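Local coordinates for protein UTP-glucose-1-phosphate uridylyltransferase 2 (Trypanosoma brucei, PDB 3GUE) that probably catalyses the reaction of UTP with alpha-D-glucose 1-phosphate to give UDP-glucose and diphosphate, and binds UDP-glucose, at residues G63-G68 and V229-Y234. Residues are numbered along the deposited sequence; the frame is centred on the assembly and turned at random.
Sequences GIETKG and VRLLDY
A water gripped by three groups joins Asp233 to the loop residues Thr66 and Gly68. It donates to Asp233 OD2 at 2.5 Å and to Gly68 O at 2.9 Å, and accepts from Thr66 OG1. A second water accepts from Thr66 N and donates to Arg230 O, an oxygen that also takes the helical bond from Tyr234 N. Ile64 lies across the Tyr234 ring. Ile64 CD1 sits over one face of the Tyr234 ring, 3.5 Å from its centroid, in a CH-pi contact. Ile64 CD1 also reaches Leu231 CD1 at 3.8 Å. The contact joins the end of helix 61-64 and the loop after it to helix 229-237, which packs on strands 242-248 and 300-309 of the central mixed sheet of this GT-A-type fold. Beyond the ring, Tyr234 OH is hydrogen-bonded to Glu363 and Lys238. The extended Glu65 lays its carboxylate against Arg230 CB. Glu65 OE1 meets the Arg230 guanidinium at its edge, 3.9 Å from Arg230 NE, in a long salt bridge, with the two planes 69° apart. Glu65 OE2 is 3.1 Å from Leu231 N, at an angle too poor for a hydrogen bond; that N-H has a weak bond to Asp228 OD1.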
loop_
_atom_site.group_PDB
_atom_site.type_symbol
_atom_site.label_atom_id
_atom_site.label_comp_id
_atom_site.label_asym_id
_atom_site.label_seq_id
_atom_site.Cartn_x
_atom_site.Cartn_y
_atom_site.Cartn_z
ATOM N N GLY A 63 1.055 -13.606 -22.254
ATOM C CA GLY A 63 1.985 -13.393 -23.344
ATOM C C GLY A 63 3.406 -13.686 -22.907
ATOM O O GLY A 63 3.991 -14.673 -23.346
ATOM N N ILE A 64 3.930 -12.884 -21.977
ATOM C CA ILE A 64 5.378 -12.776 -21.742
ATOM C C ILE A 64 6.055 -13.937 -21.011
ATOM O O ILE A 64 7.291 -14.058 -21.044
ATOM C CB ILE A 64 5.745 -11.441 -21.034
ATOM C CG1 ILE A 64 4.940 -11.244 -19.745
ATOM C CG2 ILE A 64 5.555 -10.252 -21.988
ATOM C CD1 ILE A 64 5.682 -10.454 -18.653
ATOM N N GLU A 65 5.254 -14.771 -20.333
ATOM C CA GLU A 65 5.778 -15.915 -19.564
ATOM C C GLU A 65 5.881 -17.212 -20.385
ATOM O O GLU A 65 5.158 -17.403 -21.352
ATOM C CB GLU A 65 4.931 -16.146 -18.308
ATOM C CG GLU A 65 5.182 -15.111 -17.211
ATOM C CD GLU A 65 4.477 -15.437 -15.897
ATOM O OE1 GLU A 65 3.599 -16.331 -15.874
ATOM O OE2 GLU A 65 4.800 -14.786 -14.885
ATOM N N THR A 66 6.791 -18.097 -19.986
ATOM C CA THR A 66 6.962 -19.391 -20.656
ATOM C C THR A 66 6.833 -20.545 -19.652
ATOM O O THR A 66 6.826 -20.317 -18.439
ATOM C CB THR A 66 8.331 -19.488 -21.390
ATOM O OG1 THR A 66 9.397 -19.459 -20.430
ATOM C CG2 THR A 66 8.503 -18.343 -22.397
ATOM N N LYS A 67 6.723 -21.775 -20.153
ATOM C CA LYS A 67 6.818 -22.961 -19.300
ATOM C C LYS A 67 8.262 -23.129 -18.783
ATOM O O LYS A 67 9.214 -22.635 -19.402
ATOM C CB LYS A 67 6.386 -24.222 -20.051
ATOM C CG LYS A 67 4.879 -24.293 -20.386
ATOM C CD LYS A 67 4.491 -25.606 -21.044
ATOM C CE LYS A 67 4.773 -25.608 -22.548
ATOM N NZ LYS A 67 4.276 -26.854 -23.225
ATOM N N GLY A 68 8.412 -23.831 -17.660
ATOM C CA GLY A 68 9.729 -24.097 -17.083
ATOM C C GLY A 68 10.089 -22.971 -16.139
ATOM O O GLY A 68 9.563 -21.857 -16.277
ATOM N N VAL A 229 7.864 -17.201 -10.049
ATOM C CA VAL A 229 9.183 -17.477 -10.630
ATOM C C VAL A 229 9.217 -17.268 -12.180
ATOM O O VAL A 229 10.243 -16.847 -12.716
ATOM C CB VAL A 229 9.767 -18.843 -10.177
ATOM C CG1 VAL A 229 11.204 -19.031 -10.700
ATOM C CG2 VAL A 229 9.736 -18.966 -8.648
ATOM N N ARG A 230 8.094 -17.488 -12.872
ATOM C CA ARG A 230 8.027 -17.267 -14.345
ATOM C C ARG A 230 8.098 -15.764 -14.747
ATOM O O ARG A 230 8.557 -15.425 -15.840
ATOM C CB ARG A 230 6.806 -17.978 -14.985
ATOM C CG ARG A 230 6.746 -19.498 -14.710
ATOM C CD ARG A 230 5.709 -20.243 -15.595
ATOM N NE ARG A 230 4.343 -20.091 -15.091
ATOM C CZ ARG A 230 3.578 -21.082 -14.621
ATOM N NH1 ARG A 230 4.022 -22.345 -14.595
ATOM N NH2 ARG A 230 2.351 -20.805 -14.173
ATOM N N LEU A 231 7.668 -14.886 -13.850
ATOM C CA LEU A 231 7.800 -13.443 -14.038
ATOM C C LEU A 231 9.196 -13.005 -13.642
ATOM O O LEU A 231 9.816 -12.136 -14.273
ATOM C CB LEU A 231 6.791 -12.705 -13.190
ATOM C CG LEU A 231 6.672 -11.192 -13.412
ATOM C CD1 LEU A 231 6.482 -10.789 -14.911
ATOM C CD2 LEU A 231 5.536 -10.665 -12.550
ATOM N N LEU A 232 9.689 -13.593 -12.579
ATOM C CA LEU A 232 11.095 -13.431 -12.277
ATOM C C LEU A 232 11.958 -13.788 -13.481
ATOM O O LEU A 232 12.863 -13.028 -13.837
ATOM C CB LEU A 232 11.488 -14.249 -11.055
ATOM C CG LEU A 232 12.961 -14.177 -10.647
ATOM C CD1 LEU A 232 13.437 -12.683 -10.628
ATOM C CD2 LEU A 232 13.098 -14.829 -9.301
ATOM N N ASP A 233 11.679 -14.939 -14.095
ATOM C CA ASP A 233 12.424 -15.447 -15.264
ATOM C C ASP A 233 12.418 -14.392 -16.372
ATOM O O ASP A 233 13.453 -14.083 -16.940
ATOM C CB ASP A 233 11.785 -16.740 -15.810
ATOM C CG ASP A 233 12.089 -17.979 -14.979
ATOM O OD1 ASP A 233 12.963 -17.955 -14.093
ATOM O OD2 ASP A 233 11.456 -19.018 -15.251
ATOM N N TYR A 234 11.233 -13.840 -16.642
ATOM C CA TYR A 234 11.026 -12.798 -17.643
ATOM C C TYR A 234 11.836 -11.534 -17.403
ATOM O O TYR A 234 12.473 -11.010 -18.327
ATOM C CB TYR A 234 9.562 -12.412 -17.721
ATOM C CG TYR A 234 9.321 -11.224 -18.634
ATOM C CD1 TYR A 234 9.409 -11.364 -20.019
ATOM C CD2 TYR A 234 9.037 -9.958 -18.107
ATOM C CE1 TYR A 234 9.212 -10.300 -20.856
ATOM C CE2 TYR A 234 8.833 -8.871 -18.940
ATOM C CZ TYR A 234 8.921 -9.057 -20.330
ATOM O OH TYR A 234 8.707 -8.000 -21.197
HETATM O O HOH W 1 8.698 -16.836 -17.861
HETATM O O HOH W 2 10.207 -19.284 -17.365
#